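Local coordinates for protein vestitone reductase (Medicago sativa, PDB 2P4H) that catalyses the stereospecific, NADPH-dependent reduction of (3R)-vestitone to the corresponding isoflavan-4-ol, the penultimate step in making the phytoalexin medicarpin, at residues G103-L108 with L172-Q177; K109-S114 with N178-V183. All blocks are in the same frame, centred on the assembly; numbering follows the deposited sequence.

Contact 1 (G103-L108 with L172-Q177); sequences GALGIL and LEFGEQ
Phe174 has its CG trans to the backbone N (chi1 -173°), which sends the ring off helix 158-177 toward helix 95-111, where Leu105 and Leu108 meet it. Of the two leucines, almost one turn apart, Leu108 likewise swings CG opposite the backbone N (chi1 -179°). One methyl of each does most of the touching. Leu105 CD2 settles against the root of the aromatic side chain, 3.8 Å from Phe174 CB. Leu108 passes alongside the phenylalanine, running the other way, and lays CD2 3.5 Å from Phe174 CD2, with its CG 3.6 Å from the same ring carbon. Both methyls approach the ring obliquely. The grip is wholly apolar, and Gly175, without a side chain, leaves its backbone N 4.3 Å from Leu108 CD2. The segment axes stay 10.7 Å apart and run nearly parallel, at 27°, a separation bridged by the large side chains. Behind this interface, Leu108 also packs on Val171 of helix 158-177 and on Phe120 of strand 119-125, so the helix pair lies over the central parallel sheet, with Ile107 turned to Ile78 of strand 77-80.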
loop_
_atom_site.group_PDB
_atom_site.type_symbol
_atom_site.label_atom_id
_atom_site.label_comp_id
_atom_site.label_asym_id
_atom_site.label_seq_id
_atom_site.Cartn_x
_atom_site.Cartn_y
_atom_site.Cartn_z
ATOM N N GLY A 103 -13.438 9.152 5.597
ATOM C CA GLY A 103 -12.007 9.312 5.393
ATOM C C GLY A 103 -11.561 8.883 4.008
ATOM O O GLY A 103 -10.635 9.455 3.429
ATOM N N ALA A 104 -12.218 7.861 3.477
ATOM C CA ALA A 104 -11.886 7.373 2.149
ATOM C C ALA A 104 -12.404 8.341 1.091
ATOM O O ALA A 104 -11.737 8.584 0.084
ATOM C CB ALA A 104 -12.503 5.998 1.930
ATOM N N LEU A 105 -13.583 8.908 1.339
ATOM C CA LEU A 105 -14.220 9.810 0.383
ATOM C C LEU A 105 -13.923 11.301 0.466
ATOM O O LEU A 105 -14.162 12.015 -0.503
ATOM C CB LEU A 105 -15.740 9.632 0.438
ATOM C CG LEU A 105 -16.299 8.245 0.121
ATOM C CD1 LEU A 105 -17.817 8.289 0.208
ATOM C CD2 LEU A 105 -15.860 7.804 -1.263
ATOM N N GLY A 106 -13.414 11.769 1.601
ATOM C CA GLY A 106 -13.140 13.190 1.762
ATOM C C GLY A 106 -12.465 13.882 0.591
ATOM O O GLY A 106 -13.029 14.784 -0.041
ATOM N N ILE A 107 -11.245 13.462 0.288
ATOM C CA ILE A 107 -10.510 14.076 -0.802
ATOM C C ILE A 107 -11.097 13.716 -2.172
ATOM O O ILE A 107 -10.933 14.461 -3.139
ATOM C CB ILE A 107 -9.005 13.718 -0.710
ATOM C CG1 ILE A 107 -8.218 14.506 -1.759
ATOM C CG2 ILE A 107 -8.807 12.209 -0.835
ATOM C CD1 ILE A 107 -6.716 14.418 -1.586
ATOM N N LEU A 108 -11.796 12.587 -2.263
ATOM C CA LEU A 108 -12.416 12.206 -3.529
ATOM C C LEU A 108 -13.585 13.163 -3.821
ATOM O O LEU A 108 -13.795 13.577 -4.962
ATOM C CB LEU A 108 -12.913 10.756 -3.470
ATOM C CG LEU A 108 -13.582 10.190 -4.728
ATOM C CD1 LEU A 108 -12.634 10.253 -5.920
ATOM C CD2 LEU A 108 -14.001 8.752 -4.459
ATOM N N LEU A 172 -14.982 3.219 -5.107
ATOM C CA LEU A 172 -15.360 2.776 -6.443
ATOM C C LEU A 172 -16.763 3.255 -6.809
ATOM O O LEU A 172 -16.996 3.738 -7.919
ATOM C CB LEU A 172 -15.281 1.249 -6.525
ATOM C CG LEU A 172 -13.866 0.667 -6.451
ATOM C CD1 LEU A 172 -13.937 -0.816 -6.139
ATOM C CD2 LEU A 172 -13.139 0.913 -7.771
ATOM N N GLU A 173 -17.698 3.130 -5.873
ATOM C CA GLU A 173 -19.070 3.549 -6.127
ATOM C C GLU A 173 -19.181 5.051 -6.349
ATOM O O GLU A 173 -19.823 5.494 -7.302
ATOM C CB GLU A 173 -19.971 3.140 -4.967
ATOM C CG GLU A 173 -21.440 3.465 -5.189
ATOM C CD GLU A 173 -21.994 2.821 -6.449
ATOM O OE1 GLU A 173 -21.891 1.584 -6.581
ATOM O OE2 GLU A 173 -22.535 3.551 -7.306
ATOM N N PHE A 174 -18.560 5.832 -5.473
ATOM C CA PHE A 174 -18.612 7.283 -5.601
ATOM C C PHE A 174 -17.977 7.725 -6.912
ATOM O O PHE A 174 -18.512 8.581 -7.613
ATOM C CB PHE A 174 -17.892 7.957 -4.434
ATOM C CG PHE A 174 -18.052 9.451 -4.413
ATOM C CD1 PHE A 174 -19.124 10.038 -3.752
ATOM C CD2 PHE A 174 -17.147 10.268 -5.086
ATOM C CE1 PHE A 174 -19.295 11.424 -3.759
ATOM C CE2 PHE A 174 -17.306 11.653 -5.102
ATOM C CZ PHE A 174 -18.384 12.232 -4.436
ATOM N N GLY A 175 -16.827 7.147 -7.242
ATOM C CA GLY A 175 -16.162 7.504 -8.481
ATOM C C GLY A 175 -17.053 7.272 -9.686
ATOM O O GLY A 175 -17.127 8.110 -10.587
ATOM N N GLU A 176 -17.738 6.133 -9.698
ATOM C CA GLU A 176 -18.629 5.781 -10.798
ATOM C C GLU A 176 -19.824 6.724 -10.899
ATOM O O GLU A 176 -20.209 7.127 -11.995
ATOM C CB GLU A 176 -19.126 4.343 -10.628
ATOM C CG GLU A 176 -20.034 3.861 -11.746
ATOM C CD GLU A 176 -20.414 2.402 -11.589
ATOM O OE1 GLU A 176 -19.498 1.556 -11.523
ATOM O OE2 GLU A 176 -21.625 2.103 -11.532
ATOM N N GLN A 177 -20.405 7.075 -9.755
ATOM C CA GLN A 177 -21.566 7.960 -9.731
ATOM C C GLN A 177 -21.244 9.421 -10.019
ATOM O O GLN A 177 -22.132 10.194 -10.385
ATOM C CB GLN A 177 -22.272 7.876 -8.375
ATOM C CG GLN A 177 -22.878 6.522 -8.059
ATOM C CD GLN A 177 -23.708 6.549 -6.790
ATOM O OE1 GLN A 177 -24.685 7.292 -6.689
ATOM N NE2 GLN A 177 -23.323 5.738 -5.813
#

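Contact 2 (K109-S114 with N178-V183); sequences KACVNS and NGIDVV
Val112 and Asn178 bring the two segments closest, their CA atoms 6.9 Å apart. The chain leaving helix 95-111 makes a type II beta turn from Cys111 to Ser114, closed by Ser114 N to Cys111 O at 2.9 Å, with Asn113 at positive phi (69°). On the other side Asn178 is the first residue to depart from helical geometry, Gly179 also takes a positive phi (57°), and the chain then extends into strand 182-187. A water joins the two backbones: it accepts from Asn113 N at 3.1 Å and donates to Asn178 O at 3.0 Å.

Ile180, close by, directs its side chain at the turn. With chi1 at -59°, its CG1 branch stands opposite the carbonyl carbon and carries CD1 to Val112, while CG2 is left to face Cys111. CD1 comes within 4.0 Å of Val112 CG2, the two side chains crossing at roughly a right angle, and Ile180 CG2 lies 4.3 Å from Cys111 SG. Val112 CG2 also lies 4.3 Å from Asn178 CB. The amide of Asn178 is engaged elsewhere, its ND2 donating to Phe174 O in the last turn of helix 158-177.

Ile180 also rests on Phe120, and Asp181 forms a salt bridge with Arg119. These are helix-to-strand connections at the end of the Rossmann-type sheet where the parallel strands 119-125 and 182-187 begin; the turn at Cys111 to Ser114 belongs to the beta-alpha-beta crossover of strand 77-80, helix 95-111 and strand 119-125.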
loop_
_atom_site.group_PDB
_atom_site.type_symbol
_atom_site.label_atom_id
_atom_site.label_comp_id
_atom_site.label_asym_id
_atom_site.label_seq_id
_atom_site.Cartn_x
_atom_site.Cartn_y
_atom_site.Cartn_z
ATOM N N LYS A 109 -14.342 13.516 -2.786
ATOM C CA LYS A 109 -15.456 14.446 -2.958
ATOM C C LYS A 109 -14.913 15.802 -3.406
ATOM O O LYS A 109 -15.519 16.485 -4.232
ATOM C CB LYS A 109 -16.227 14.603 -1.645
ATOM C CG LYS A 109 -17.064 13.391 -1.266
ATOM C CD LYS A 109 -17.659 13.551 0.123
ATOM C CE LYS A 109 -18.519 12.360 0.502
ATOM N NZ LYS A 109 -19.044 12.485 1.893
ATOM N N ALA A 110 -13.760 16.181 -2.866
ATOM C CA ALA A 110 -13.138 17.455 -3.223
ATOM C C ALA A 110 -12.745 17.473 -4.698
ATOM O O ALA A 110 -12.695 18.532 -5.325
ATOM C CB ALA A 110 -11.907 17.694 -2.356
ATOM N N CYS A 111 -12.476 16.287 -5.240
ATOM C CA CYS A 111 -12.056 16.121 -6.630
ATOM C C CYS A 111 -13.184 16.288 -7.646
ATOM O O CYS A 111 -12.927 16.461 -8.837
ATOM C CB CYS A 111 -11.407 14.739 -6.803
ATOM S SG CYS A 111 -10.509 14.475 -8.354
ATOM N N VAL A 112 -14.429 16.233 -7.185
ATOM C CA VAL A 112 -15.562 16.375 -8.092
ATOM C C VAL A 112 -15.452 17.676 -8.883
ATOM O O VAL A 112 -15.257 18.749 -8.310
ATOM C CB VAL A 112 -16.904 16.359 -7.322
ATOM C CG1 VAL A 112 -18.059 16.651 -8.272
ATOM C CG2 VAL A 112 -17.101 15.002 -6.662
ATOM N N ASN A 113 -15.562 17.566 -10.203
ATOM C CA ASN A 113 -15.484 18.723 -11.090
ATOM C C ASN A 113 -14.106 19.380 -11.175
ATOM O O ASN A 113 -13.991 20.532 -11.599
ATOM C CB ASN A 113 -16.529 19.766 -10.684
ATOM C CG ASN A 113 -17.947 19.322 -10.995
ATOM O OD1 ASN A 113 -18.911 19.915 -10.515
ATOM N ND2 ASN A 113 -18.079 18.282 -11.810
ATOM N N SER A 114 -13.061 18.662 -10.772
ATOM C CA SER A 114 -11.712 19.209 -10.860
ATOM C C SER A 114 -11.421 19.474 -12.327
ATOM O O SER A 114 -11.764 18.666 -13.188
ATOM C CB SER A 114 -10.677 18.218 -10.324
ATOM O OG SER A 114 -9.364 18.641 -10.668
ATOM N N ASN A 178 -19.981 9.804 -9.865
ATOM C CA ASN A 178 -19.586 11.190 -10.082
ATOM C C ASN A 178 -18.592 11.424 -11.214
ATOM O O ASN A 178 -17.956 12.476 -11.285
ATOM C CB ASN A 178 -19.046 11.759 -8.771
ATOM C CG ASN A 178 -20.120 11.861 -7.706
ATOM O OD1 ASN A 178 -20.878 12.830 -7.666
ATOM N ND2 ASN A 178 -20.209 10.846 -6.854
ATOM N N GLY A 179 -18.464 10.437 -12.093
ATOM C CA GLY A 179 -17.570 10.552 -13.232
ATOM C C GLY A 179 -16.109 10.851 -12.951
ATOM O O GLY A 179 -15.479 11.606 -13.689
ATOM N N ILE A 180 -15.561 10.272 -11.889
ATOM C CA ILE A 180 -14.154 10.484 -11.564
ATOM C C ILE A 180 -13.392 9.237 -12.000
ATOM O O ILE A 180 -13.831 8.119 -11.731
ATOM C CB ILE A 180 -13.945 10.700 -10.047
ATOM C CG1 ILE A 180 -14.762 11.909 -9.578
ATOM C CG2 ILE A 180 -12.467 10.926 -9.751
ATOM C CD1 ILE A 180 -14.685 12.162 -8.089
ATOM N N ASP A 181 -12.268 9.425 -12.687
ATOM C CA ASP A 181 -11.471 8.289 -13.150
ATOM C C ASP A 181 -10.691 7.714 -11.975
ATOM O O ASP A 181 -9.562 8.131 -11.691
ATOM C CB ASP A 181 -10.498 8.716 -14.249
ATOM C CG ASP A 181 -9.950 7.535 -15.026
ATOM O OD1 ASP A 181 -9.927 6.415 -14.473
ATOM O OD2 ASP A 181 -9.538 7.724 -16.190
ATOM N N VAL A 182 -11.305 6.744 -11.305
ATOM C CA VAL A 182 -10.719 6.109 -10.137
ATOM C C VAL A 182 -10.079 4.759 -10.403
ATOM O O VAL A 182 -10.618 3.926 -11.128
ATOM C CB VAL A 182 -11.788 5.900 -9.034
ATOM C CG1 VAL A 182 -11.215 5.066 -7.886
ATOM C CG2 VAL A 182 -12.277 7.243 -8.524
ATOM N N VAL A 183 -8.908 4.570 -9.809
ATOM C CA VAL A 183 -8.202 3.303 -9.873
ATOM C C VAL A 183 -7.912 2.954 -8.421
ATOM O O VAL A 183 -7.576 3.832 -7.622
ATOM C CB VAL A 183 -6.850 3.398 -10.626
ATOM C CG1 VAL A 183 -5.947 2.229 -10.235
ATOM C CG2 VAL A 183 -7.091 3.381 -12.120
HETATM O O HOH W 1 -16.157 14.816 -11.563
#

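Contact 1 joins helix 95-111 to helix 158-177; contact 2 joins the end of helix 95-111 and the turn after it to the chain that runs from helix 158-177 into strand 182-187. Their centres are 7 Å apart. Contact 1 is the more buried, a helix-to-helix seam of purely apolar chemistry; contact 2 is partly buried and adds a water between backbones to its looser apolar packing. They merge into one another: Leu108 CD1 lies 3.5 Å from Ile180 CD1, and the Phe174 ring reaches on to Lys109 and Val112. A probable hydrogen bond between Gly175 O and Ile180 N, 3.0 Å, ties the helix end to the following loop.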